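PDB 4WNY: universal stress protein from Burkholderia pseudomallei, which belongs to the universal stress protein A family and probably takes part in the bacterial response to stress, although its precise function is not established. Local coordinates for residues S114-G119 with E136-H141; H21-A26 with D73-R78; L29-H34 with R82-A87; P39-D44 with R65-R70. One frame throughout, in Å; residues are numbered along the deposited sequence.

Contact 1: S114-G119 with E136-H141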
loop_
_atom_site.group_PDB
_atom_site.type_symbol
_atom_site.label_atom_id
_atom_site.label_comp_id
_atom_site.label_asym_id
_atom_site.label_seq_id
_atom_site.Cartn_x
_atom_site.Cartn_y
_atom_site.Cartn_z
ATOM N N SER A 114 -1.417 8.725 -8.234
ATOM C CA SER A 114 -2.342 8.642 -7.114
ATOM C C SER A 114 -1.949 7.494 -6.190
ATOM O O SER A 114 -2.634 7.209 -5.207
ATOM C CB SER A 114 -3.773 8.462 -7.618
ATOM O OG SER A 114 -3.852 7.395 -8.548
ATOM N N LEU A 115 -0.836 6.843 -6.513
ATOM C CA LEU A 115 -0.336 5.723 -5.725
ATOM C C LEU A 115 1.164 5.531 -5.918
ATOM O O LEU A 115 1.669 5.612 -7.037
ATOM C CB LEU A 115 -1.073 4.434 -6.096
ATOM C CG LEU A 115 -0.573 3.155 -5.417
ATOM C CD1 LEU A 115 -0.783 3.228 -3.909
ATOM C CD2 LEU A 115 -1.257 1.929 -6.006
ATOM N N ILE A 116 1.869 5.273 -4.821
ATOM C CA ILE A 116 3.294 4.975 -4.873
ATOM C C ILE A 116 3.566 3.562 -4.372
ATOM O O ILE A 116 3.190 3.205 -3.254
ATOM C CB ILE A 116 4.117 5.971 -4.036
ATOM C CG1 ILE A 116 4.010 7.379 -4.622
ATOM C CG2 ILE A 116 5.575 5.534 -3.967
ATOM C CD1 ILE A 116 4.786 8.417 -3.844
ATOM N N VAL A 117 4.222 2.761 -5.203
ATOM C CA VAL A 117 4.527 1.380 -4.858
ATOM C C VAL A 117 6.007 1.229 -4.518
ATOM O O VAL A 117 6.870 1.680 -5.270
ATOM C CB VAL A 117 4.153 0.427 -6.011
ATOM C CG1 VAL A 117 4.648 -0.984 -5.728
ATOM C CG2 VAL A 117 2.646 0.442 -6.236
ATOM N N MET A 118 6.296 0.603 -3.381
ATOM C CA MET A 118 7.671 0.431 -2.927
ATOM C C MET A 118 7.961 -0.988 -2.464
ATOM O O MET A 118 7.092 -1.661 -1.908
ATOM C CB MET A 118 7.981 1.396 -1.785
ATOM C CG MET A 118 8.805 2.600 -2.190
ATOM S SD MET A 118 9.213 3.588 -0.746
ATOM C CE MET A 118 7.615 3.602 0.059
ATOM N N GLY A 119 9.193 -1.432 -2.685
ATOM C CA GLY A 119 9.648 -2.706 -2.161
ATOM C C GLY A 119 10.282 -2.504 -0.800
ATOM O O GLY A 119 11.034 -1.551 -0.597
ATOM N N GLU A 136 9.407 4.151 5.570
ATOM C CA GLU A 136 8.967 4.700 6.848
ATOM C C GLU A 136 8.765 6.206 6.743
ATOM O O GLU A 136 7.904 6.774 7.414
ATOM C CB GLU A 136 9.977 4.377 7.950
ATOM N N ARG A 137 9.562 6.847 5.893
ATOM C CA ARG A 137 9.446 8.282 5.660
ATOM C C ARG A 137 8.138 8.610 4.953
ATOM O O ARG A 137 7.328 9.385 5.459
ATOM C CB ARG A 137 10.633 8.790 4.840
ATOM N N LEU A 138 7.941 8.003 3.784
ATOM C CA LEU A 138 6.738 8.197 2.977
ATOM C C LEU A 138 5.457 7.901 3.753
ATOM O O LEU A 138 4.429 8.544 3.534
ATOM C CB LEU A 138 6.799 7.321 1.721
ATOM C CG LEU A 138 7.448 7.965 0.492
ATOM C CD1 LEU A 138 7.895 6.942 -0.513
ATOM C CD2 LEU A 138 6.490 8.919 -0.168
ATOM N N LEU A 139 5.524 6.928 4.656
ATOM C CA LEU A 139 4.382 6.586 5.495
ATOM C C LEU A 139 4.175 7.648 6.568
ATOM O O LEU A 139 3.050 8.080 6.819
ATOM C CB LEU A 139 4.572 5.210 6.139
ATOM N N ARG A 140 5.272 8.066 7.196
ATOM C CA ARG A 140 5.223 9.097 8.226
ATOM C C ARG A 140 4.804 10.440 7.636
ATOM O O ARG A 140 4.164 11.247 8.309
ATOM C CB ARG A 140 6.578 9.230 8.924
ATOM N N HIS A 141 5.172 10.674 6.380
ATOM C CA HIS A 141 4.744 11.877 5.672
ATOM C C HIS A 141 3.238 11.854 5.456
ATOM O O HIS A 141 2.537 12.812 5.787
ATOM C CB HIS A 141 5.456 12.004 4.325
ATOM C CG HIS A 141 6.941 12.148 4.426
ATOM N ND1 HIS A 141 7.779 12.017 3.341
ATOM C CD2 HIS A 141 7.742 12.411 5.490
ATOM C CE1 HIS A 141 9.028 12.192 3.727
ATOM N NE2 HIS A 141 9.036 12.431 5.023
#
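Leu138 of helix 134-141 packs onto Ile116 and Met118 of strand 115-120. Both elements belong to one beta-alpha-beta crossover of the Rossmann-like fold: the chain leaves strand 115-120, passes through the helix and returns in the neighbouring parallel strand 146-150. Traced outward, Leu138 begins with CB, which lies 4.2 Å from Met118 CE. CG is the fork that sends the two methyls to different residues of the strand. Leu138 CD2 meets Ile116 CD1 at 4.1 Å, and these two side chains cross at about a right angle. Ile116 reaches that far because its CG1 branch is fully extended (chi2 180°), so that CD1 stands well out from the strand. CD1 of Leu138 takes the methionine instead, with Met118 SD at 3.6 Å. Met118 departs from a staggered first torsion (chi1 -103°) and bends at chi3, which brings its terminal methyl round to the leucine. The touching surfaces are apolar and buried; helix 100-111 adds Ala108 beside Ile116 and Glu105 beside Leu138. The tightest spot is Met118 CE against Leu138 CD1, at 3.4 Å closer than usual van der Waals contact.

Contact 2: H21-A26 with D73-R78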
loop_
_atom_site.group_PDB
_atom_site.type_symbol
_atom_site.label_atom_id
_atom_site.label_comp_id
_atom_site.label_asym_id
_atom_site.label_seq_id
_atom_site.Cartn_x
_atom_site.Cartn_y
_atom_site.Cartn_z
ATOM N N HIS A 21 10.797 -7.070 -7.442
ATOM C CA HIS A 21 9.634 -7.794 -6.950
ATOM C C HIS A 21 8.442 -6.853 -6.832
ATOM O O HIS A 21 7.305 -7.229 -7.117
ATOM C CB HIS A 21 9.938 -8.443 -5.599
ATOM C CG HIS A 21 8.838 -9.320 -5.088
ATOM N ND1 HIS A 21 8.225 -9.116 -3.869
ATOM C CD2 HIS A 21 8.239 -10.406 -5.631
ATOM C CE1 HIS A 21 7.299 -10.037 -3.685
ATOM N NE2 HIS A 21 7.286 -10.834 -4.740
ATOM N N ALA A 22 8.717 -5.621 -6.415
ATOM C CA ALA A 22 7.681 -4.606 -6.275
ATOM C C ALA A 22 7.138 -4.190 -7.638
ATOM O O ALA A 22 5.957 -3.871 -7.776
ATOM C CB ALA A 22 8.223 -3.400 -5.530
ATOM N N LEU A 23 8.014 -4.192 -8.637
ATOM C CA LEU A 23 7.630 -3.864 -10.002
ATOM C C LEU A 23 6.643 -4.888 -10.551
ATOM O O LEU A 23 5.661 -4.529 -11.202
ATOM C CB LEU A 23 8.864 -3.788 -10.902
ATOM C CG LEU A 23 8.595 -3.650 -12.401
ATOM C CD1 LEU A 23 7.807 -2.385 -12.690
ATOM C CD2 LEU A 23 9.896 -3.662 -13.186
ATOM N N ASP A 24 6.912 -6.162 -10.282
ATOM C CA ASP A 24 6.033 -7.240 -10.720
ATOM C C ASP A 24 4.659 -7.126 -10.070
ATOM O O ASP A 24 3.642 -7.460 -10.678
ATOM C CB ASP A 24 6.651 -8.603 -10.402
ATOM C CG ASP A 24 7.854 -8.916 -11.271
ATOM O OD1 ASP A 24 8.032 -8.243 -12.310
ATOM O OD2 ASP A 24 8.616 -9.840 -10.919
ATOM N N ALA A 25 4.640 -6.650 -8.829
ATOM C CA ALA A 25 3.392 -6.451 -8.105
ATOM C C ALA A 25 2.644 -5.235 -8.642
ATOM O O ALA A 25 1.425 -5.273 -8.819
ATOM C CB ALA A 25 3.660 -6.297 -6.618
ATOM N N ALA A 26 3.385 -4.161 -8.899
ATOM C CA ALA A 26 2.809 -2.938 -9.447
ATOM C C ALA A 26 2.273 -3.178 -10.855
ATOM O O ALA A 26 1.237 -2.633 -11.234
ATOM C CB ALA A 26 3.840 -1.819 -9.453
ATOM N N ASP A 73 14.687 0.419 -18.936
ATOM C CA ASP A 73 14.442 -0.258 -20.205
ATOM C C ASP A 73 13.832 -1.632 -19.960
ATOM O O ASP A 73 12.956 -2.075 -20.702
ATOM C CB ASP A 73 15.730 -0.393 -21.018
ATOM C CG ASP A 73 16.107 0.892 -21.729
ATOM O OD1 ASP A 73 15.279 1.827 -21.747
ATOM O OD2 ASP A 73 17.229 0.963 -22.275
ATOM N N ASP A 74 14.306 -2.299 -18.914
ATOM C CA ASP A 74 13.768 -3.593 -18.521
ATOM C C ASP A 74 12.339 -3.454 -18.013
ATOM O O ASP A 74 11.489 -4.295 -18.293
ATOM C CB ASP A 74 14.643 -4.237 -17.447
ATOM C CG ASP A 74 14.019 -5.488 -16.867
ATOM O OD1 ASP A 74 14.154 -6.565 -17.487
ATOM O OD2 ASP A 74 13.396 -5.397 -15.788
ATOM N N ALA A 75 12.088 -2.388 -17.259
ATOM C CA ALA A 75 10.750 -2.108 -16.756
ATOM C C ALA A 75 9.791 -1.859 -17.913
ATOM O O ALA A 75 8.661 -2.348 -17.908
ATOM C CB ALA A 75 10.770 -0.917 -15.813
ATOM N N GLN A 76 10.253 -1.102 -18.903
ATOM C CA GLN A 76 9.466 -0.827 -20.100
ATOM C C GLN A 76 9.173 -2.115 -20.865
ATOM O O GLN A 76 8.067 -2.308 -21.369
ATOM C CB GLN A 76 10.195 0.173 -21.004
ATOM C CG GLN A 76 9.491 0.457 -22.324
ATOM C CD GLN A 76 8.095 1.018 -22.136
ATOM O OE1 GLN A 76 7.104 0.293 -22.237
ATOM N NE2 GLN A 76 8.009 2.316 -21.865
ATOM N N ALA A 77 10.169 -2.995 -20.938
ATOM C CA ALA A 77 10.018 -4.276 -21.620
ATOM C C ALA A 77 8.970 -5.151 -20.937
ATOM O O ALA A 77 8.203 -5.851 -21.600
ATOM C CB ALA A 77 11.353 -5.002 -21.683
ATOM N N ARG A 78 8.945 -5.109 -19.609
ATOM C CA ARG A 78 7.956 -5.855 -18.840
ATOM C C ARG A 78 6.555 -5.294 -19.064
ATOM O O ARG A 78 5.591 -6.045 -19.216
ATOM C CB ARG A 78 8.293 -5.827 -17.350
ATOM C CG ARG A 78 9.609 -6.482 -16.968
ATOM C CD ARG A 78 9.677 -6.664 -15.459
ATOM N NE ARG A 78 11.040 -6.586 -14.943
ATOM C CZ ARG A 78 11.373 -6.838 -13.681
ATOM N NH1 ARG A 78 10.441 -7.196 -12.807
ATOM N NH2 ARG A 78 12.638 -6.738 -13.294
#
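Leu23 and Asp24 of helix 17-32 meet Ala75 and Arg78 of helix 57-82: Leu23 and Ala75 form the buried side, Asp24 the exposed one, and Arg78 spans the two. Inside, Leu23 CD2 packs on Ala75 CB at 3.9 Å, and both residues also rest on the sheet, touching Leu13 of strand 8-13. Leu23 CD2 lies as well over one face of the Arg78 guanidinium, 3.5 Å from Arg78 CZ, so one leucine branch serves an alanine and a flat cation together. Toward solvent the contact is polar and looser. Arg78 NH1 forms a salt bridge with Asp24 OD1 at 2.7 Å, but the hydrogen bond is weak, bent to 130°, and the carboxylate and guanidinium planes are turned 48° apart. The firmer hold comes from within the same helix: NE and NH2 of Arg78 both reach Asp74 OD2, NE at 2.8 Å, while NH2 also bonds Ser20 OG. Bonds at NE, NH2 and, weakly, NH1 would limit rotation of the guanidinium, whose face lies against Leu23 CD2. The axes of segments 21-26 and 73-78 approach to 11.3 Å and cross at -31°; the helices lie side by side, running roughly the same way, on one face of the parallel sheet, as in Rossmann-like alpha/beta folds.

Contact 3: L29-H34 with R82-A87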
loop_
_atom_site.group_PDB
_atom_site.type_symbol
_atom_site.label_atom_id
_atom_site.label_comp_id
_atom_site.label_asym_id
_atom_site.label_seq_id
_atom_site.Cartn_x
_atom_site.Cartn_y
_atom_site.Cartn_z
ATOM N N LEU A 29 -0.972 -5.172 -10.629
ATOM C CA LEU A 29 -2.029 -4.265 -10.204
ATOM C C LEU A 29 -2.446 -3.352 -11.349
ATOM O O LEU A 29 -3.633 -3.104 -11.556
ATOM C CB LEU A 29 -1.572 -3.429 -9.008
ATOM C CG LEU A 29 -2.631 -2.513 -8.400
ATOM C CD1 LEU A 29 -3.670 -3.335 -7.665
ATOM C CD2 LEU A 29 -1.993 -1.494 -7.474
ATOM N N ALA A 30 -1.459 -2.856 -12.089
ATOM C CA ALA A 30 -1.710 -1.969 -13.218
ATOM C C ALA A 30 -2.517 -2.669 -14.307
ATOM O O ALA A 30 -3.367 -2.056 -14.952
ATOM C CB ALA A 30 -0.398 -1.449 -13.785
ATOM N N ALA A 31 -2.245 -3.955 -14.504
ATOM C CA ALA A 31 -2.949 -4.737 -15.514
ATOM C C ALA A 31 -4.366 -5.073 -15.059
ATOM O O ALA A 31 -5.309 -5.018 -15.848
ATOM C CB ALA A 31 -2.177 -6.010 -15.832
ATOM N N ASP A 32 -4.507 -5.418 -13.782
ATOM C CA ASP A 32 -5.808 -5.766 -13.218
ATOM C C ASP A 32 -6.727 -4.555 -13.152
ATOM O O ASP A 32 -7.916 -4.649 -13.454
ATOM C CB ASP A 32 -5.648 -6.370 -11.819
ATOM C CG ASP A 32 -5.112 -7.787 -11.852
ATOM O OD1 ASP A 32 -5.087 -8.384 -12.949
ATOM O OD2 ASP A 32 -4.727 -8.310 -10.785
ATOM N N ALA A 33 -6.169 -3.417 -12.756
ATOM C CA ALA A 33 -6.953 -2.198 -12.617
ATOM C C ALA A 33 -6.966 -1.389 -13.906
ATOM O O ALA A 33 -7.541 -0.299 -13.951
ATOM C CB ALA A 33 -6.418 -1.356 -11.473
ATOM N N HIS A 34 -6.332 -1.930 -14.946
ATOM C CA HIS A 34 -6.238 -1.267 -16.245
ATOM C C HIS A 34 -5.646 0.124 -16.087
ATOM O O HIS A 34 -6.153 1.098 -16.644
ATOM C CB HIS A 34 -7.608 -1.188 -16.919
ATOM C CG HIS A 34 -8.170 -2.520 -17.302
ATOM N ND1 HIS A 34 -8.180 -3.601 -16.445
ATOM C CD2 HIS A 34 -8.746 -2.947 -18.451
ATOM C CE1 HIS A 34 -8.734 -4.636 -17.051
ATOM N NE2 HIS A 34 -9.087 -4.265 -18.268
ATOM N N ARG A 82 3.215 -7.124 -20.936
ATOM C CA ARG A 82 1.975 -7.222 -20.173
ATOM C C ARG A 82 0.888 -6.306 -20.731
ATOM O O ARG A 82 -0.260 -6.350 -20.287
ATOM C CB ARG A 82 2.231 -6.896 -18.701
ATOM N N GLY A 83 1.254 -5.477 -21.704
ATOM C CA GLY A 83 0.311 -4.562 -22.321
ATOM C C GLY A 83 -0.107 -3.429 -21.401
ATOM O O GLY A 83 -1.209 -2.894 -21.523
ATOM N N VAL A 84 0.777 -3.063 -20.479
ATOM C CA VAL A 84 0.503 -1.985 -19.536
ATOM C C VAL A 84 1.050 -0.657 -20.046
ATOM O O VAL A 84 2.229 -0.549 -20.380
ATOM C CB VAL A 84 1.108 -2.281 -18.152
ATOM C CG1 VAL A 84 1.036 -1.048 -17.261
ATOM C CG2 VAL A 84 0.404 -3.465 -17.507
ATOM N N ALA A 85 0.186 0.352 -20.097
ATOM C CA ALA A 85 0.568 1.670 -20.588
ATOM C C ALA A 85 1.406 2.438 -19.569
ATOM O O ALA A 85 1.497 2.051 -18.403
ATOM C CB ALA A 85 -0.670 2.469 -20.960
ATOM N N GLY A 86 2.010 3.533 -20.017
ATOM C CA GLY A 86 2.853 4.345 -19.159
ATOM C C GLY A 86 4.282 4.396 -19.663
ATOM O O GLY A 86 4.648 3.673 -20.590
ATOM N N ALA A 87 5.091 5.252 -19.051
ATOM C CA ALA A 87 6.482 5.412 -19.452
ATOM C C ALA A 87 7.368 5.674 -18.241
ATOM O O ALA A 87 7.110 6.595 -17.466
ATOM C CB ALA A 87 6.616 6.540 -20.462
#
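Two helix ends, each finished by a Schellman motif, come together where Ala30 and Ala31 of helix 17-32 receive Val84, the residue that follows the turn closing helix 57-82. The valine straddles the alanine pair with its two methyls. Val84 CG1 reaches Ala30 CB at 3.8 Å, and Val84 CG2 reaches Ala31 CB at 4.0 Å, also lying 4.0 Å from Ala31 N. This division follows from the first torsion: CG1 is anti to the backbone N (chi1 170°), CG2 anti to the carbonyl carbon, and the two methyls therefore fork toward successive residues of the helix. The small alanine side chains let the loop backbone come close, with the CA atoms of Ala31 and Val84 6.0 Å apart.

In the Rossmann-like fold these are the points where two helices on the same face of the sheet hand the chain over to strands. Residues 82-87 lead into strand 89-92, and on the way Ala85 makes a backbone hydrogen bond with Leu37, whose side chain also touches Ala30 and Val84. Gly83 supplies the positive phi of the Schellman motif that ends helix 57-82. His34 does so for the other helix, where its N makes a weak 3.4 Å bond to Ala31 O. Its ring adds a further tie to the helix end: His34 ND1 donates to Asp32 O at 3.2 Å, approaching from above the carbonyl plane, 71° out of it. Asp32 in turn bonds through OD1 to Gly3 N of the second subunit, which places this helix end at the dimer interface.

Contact 4: P39-D44 with R65-R70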
loop_
_atom_site.group_PDB
_atom_site.type_symbol
_atom_site.label_atom_id
_atom_site.label_comp_id
_atom_site.label_asym_id
_atom_site.label_seq_id
_atom_site.Cartn_x
_atom_site.Cartn_y
_atom_site.Cartn_z
ATOM N N PRO A 39 7.220 3.533 -13.634
ATOM C CA PRO A 39 8.409 3.178 -12.854
ATOM C C PRO A 39 9.413 4.324 -12.813
ATOM O O PRO A 39 9.687 4.927 -13.849
ATOM C CB PRO A 39 8.990 1.977 -13.614
ATOM C CG PRO A 39 7.874 1.479 -14.482
ATOM C CD PRO A 39 7.092 2.703 -14.842
ATOM N N VAL A 40 9.950 4.626 -11.639
ATOM C CA VAL A 40 10.956 5.674 -11.543
ATOM C C VAL A 40 12.253 5.139 -10.944
ATOM O O VAL A 40 12.244 4.377 -9.976
ATOM C CB VAL A 40 10.460 6.881 -10.709
ATOM C CG1 VAL A 40 9.233 7.508 -11.355
ATOM C CG2 VAL A 40 10.157 6.469 -9.281
ATOM N N TYR A 41 13.369 5.526 -11.552
ATOM C CA TYR A 41 14.684 5.207 -11.018
ATOM C C TYR A 41 15.270 6.458 -10.379
ATOM O O TYR A 41 15.426 7.482 -11.043
ATOM C CB TYR A 41 15.609 4.674 -12.115
ATOM C CG TYR A 41 16.979 4.262 -11.617
ATOM C CD1 TYR A 41 17.230 2.956 -11.216
ATOM C CD2 TYR A 41 18.021 5.180 -11.550
ATOM C CE1 TYR A 41 18.483 2.577 -10.761
ATOM C CE2 TYR A 41 19.273 4.809 -11.097
ATOM C CZ TYR A 41 19.500 3.509 -10.705
ATOM O OH TYR A 41 20.748 3.145 -10.255
ATOM N N VAL A 42 15.594 6.375 -9.094
ATOM C CA VAL A 42 16.071 7.537 -8.357
ATOM C C VAL A 42 17.593 7.615 -8.325
ATOM O O VAL A 42 18.254 6.766 -7.727
ATOM C CB VAL A 42 15.545 7.535 -6.907
ATOM N N VAL A 43 18.145 8.637 -8.969
ATOM C CA VAL A 43 19.578 8.889 -8.904
ATOM C C VAL A 43 19.890 9.762 -7.693
ATOM O O VAL A 43 19.617 10.963 -7.688
ATOM C CB VAL A 43 20.101 9.571 -10.181
ATOM C CG1 VAL A 43 21.606 9.776 -10.093
ATOM C CG2 VAL A 43 19.745 8.748 -11.404
ATOM N N ASP A 44 20.463 9.143 -6.667
ATOM C CA ASP A 44 20.733 9.831 -5.413
ATOM C C ASP A 44 22.231 10.018 -5.198
ATOM O O ASP A 44 22.885 9.213 -4.531
ATOM C CB ASP A 44 20.112 9.055 -4.248
ATOM C CG ASP A 44 20.313 9.739 -2.907
ATOM O OD1 ASP A 44 20.659 10.938 -2.879
ATOM O OD2 ASP A 44 20.114 9.070 -1.872
ATOM N N ARG A 65 23.059 6.940 -13.901
ATOM C CA ARG A 65 22.173 7.309 -14.999
ATOM C C ARG A 65 22.149 6.183 -16.025
ATOM O O ARG A 65 21.091 5.808 -16.529
ATOM C CB ARG A 65 22.616 8.619 -15.655
ATOM C CG ARG A 65 22.260 9.879 -14.878
ATOM C CD ARG A 65 22.742 11.119 -15.622
ATOM N NE ARG A 65 22.458 12.355 -14.899
ATOM C CZ ARG A 65 22.874 13.558 -15.284
ATOM N NH1 ARG A 65 23.600 13.690 -16.387
ATOM N NH2 ARG A 65 22.569 14.630 -14.565
ATOM N N GLU A 66 23.329 5.647 -16.324
ATOM C CA GLU A 66 23.453 4.526 -17.246
ATOM C C GLU A 66 22.771 3.288 -16.679
ATOM O O GLU A 66 22.115 2.543 -17.404
ATOM C CB GLU A 66 24.924 4.231 -17.538
ATOM C CG GLU A 66 25.133 3.189 -18.615
ATOM C CD GLU A 66 24.454 3.565 -19.916
ATOM O OE1 GLU A 66 24.573 4.735 -20.334
ATOM O OE2 GLU A 66 23.793 2.692 -20.514
ATOM N N GLU A 67 22.931 3.077 -15.376
ATOM C CA GLU A 67 22.281 1.961 -14.705
ATOM C C GLU A 67 20.771 2.152 -14.735
ATOM O O GLU A 67 20.017 1.196 -14.911
ATOM C CB GLU A 67 22.772 1.833 -13.264
ATOM C CG GLU A 67 22.409 0.514 -12.617
ATOM C CD GLU A 67 23.094 -0.659 -13.284
ATOM O OE1 GLU A 67 24.319 -0.813 -13.094
ATOM O OE2 GLU A 67 22.412 -1.425 -13.998
ATOM N N GLY A 68 20.343 3.399 -14.565
ATOM C CA GLY A 68 18.938 3.744 -14.630
ATOM C C GLY A 68 18.347 3.420 -15.986
ATOM O O GLY A 68 17.238 2.896 -16.072
ATOM N N ARG A 69 19.092 3.726 -17.044
ATOM C CA ARG A 69 18.655 3.422 -18.403
ATOM C C ARG A 69 18.354 1.936 -18.561
ATOM O O ARG A 69 17.297 1.558 -19.062
ATOM C CB ARG A 69 19.711 3.849 -19.425
ATOM C CG ARG A 69 19.374 3.447 -20.854
ATOM C CD ARG A 69 20.402 3.966 -21.847
ATOM N NE ARG A 69 21.503 3.030 -22.054
ATOM C CZ ARG A 69 21.489 2.054 -22.957
ATOM N NH1 ARG A 69 20.427 1.881 -23.733
ATOM N NH2 ARG A 69 22.534 1.247 -23.084
ATOM N N ARG A 70 19.292 1.104 -18.119
ATOM C CA ARG A 70 19.155 -0.345 -18.207
ATOM C C ARG A 70 17.966 -0.847 -17.391
ATOM O O ARG A 70 17.199 -1.690 -17.853
ATOM C CB ARG A 70 20.440 -1.025 -17.729
ATOM C CG ARG A 70 21.708 -0.475 -18.364
ATOM C CD ARG A 70 21.820 -0.873 -19.826
ATOM N NE ARG A 70 22.901 -0.162 -20.506
ATOM C CZ ARG A 70 24.184 -0.505 -20.444
ATOM N NH1 ARG A 70 24.563 -1.552 -19.723
ATOM N NH2 ARG A 70 25.091 0.204 -21.102
#
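Helix-on-sheet packing joins Tyr41 and Val43 of strand 36-43 to Arg65, Glu67 and Gly68 of helix 57-82, whose segment runs nearly antiparallel to the strand at 168°. The centre of the contact is a CH-pi interaction: Gly68 CA stands over the middle of the Tyr41 ring, 3.5 Å from its centroid and 12° off the ring normal. Having no side chain, Gly68 allows the ring to lie flat against the helix backbone, and the CA atoms of Tyr41 and Gly68 are 5.8 Å apart. An extended first torsion (chi1 -177°) swings the ring away from the strand backbone toward the helix, until Tyr41 OH lies 3.9 Å from Glu67 CB. The helix is the connection of a beta-alpha-beta unit of the Rossmann-like fold, leading from strand 36-43 to the neighbouring parallel strand 89-92, outermost in this chain, and Leu90 of that strand also touches Tyr41. Phe64 and Leu72, from the same helix, add to the packing round the ring. At the other end Val43 CG2 makes a longer contact with the aliphatic part of Arg65, meeting Arg65 CG at 4.4 Å. Beyond CG the arginine leads away from the valine, and Arg65 NE forms a salt bridge with Glu92 OE2.

In the fold
From the N terminus, helix 17-32 opens contact 2 and then contact 3, and strand 36-43 opens contact 4. Helix 57-82 closes contact 4 first and contact 2 next; the loop after it closes contact 3. Contact 4 is thus nested inside the loops of both others, whereas contacts 2 and 3 cross. Ala75 against Pro39 joins contact 2 to contact 4, so two helices and the strand between them pack as one block. Contact 1 follows in series, tying strand 115-120 to helix 134-141 on the opposite face of the sheet. Val117, on the reverse side of that strand, touches Ala22 and Ala26, while Leu115 touches Leu29, joining contact 1 to contacts 2 and 3.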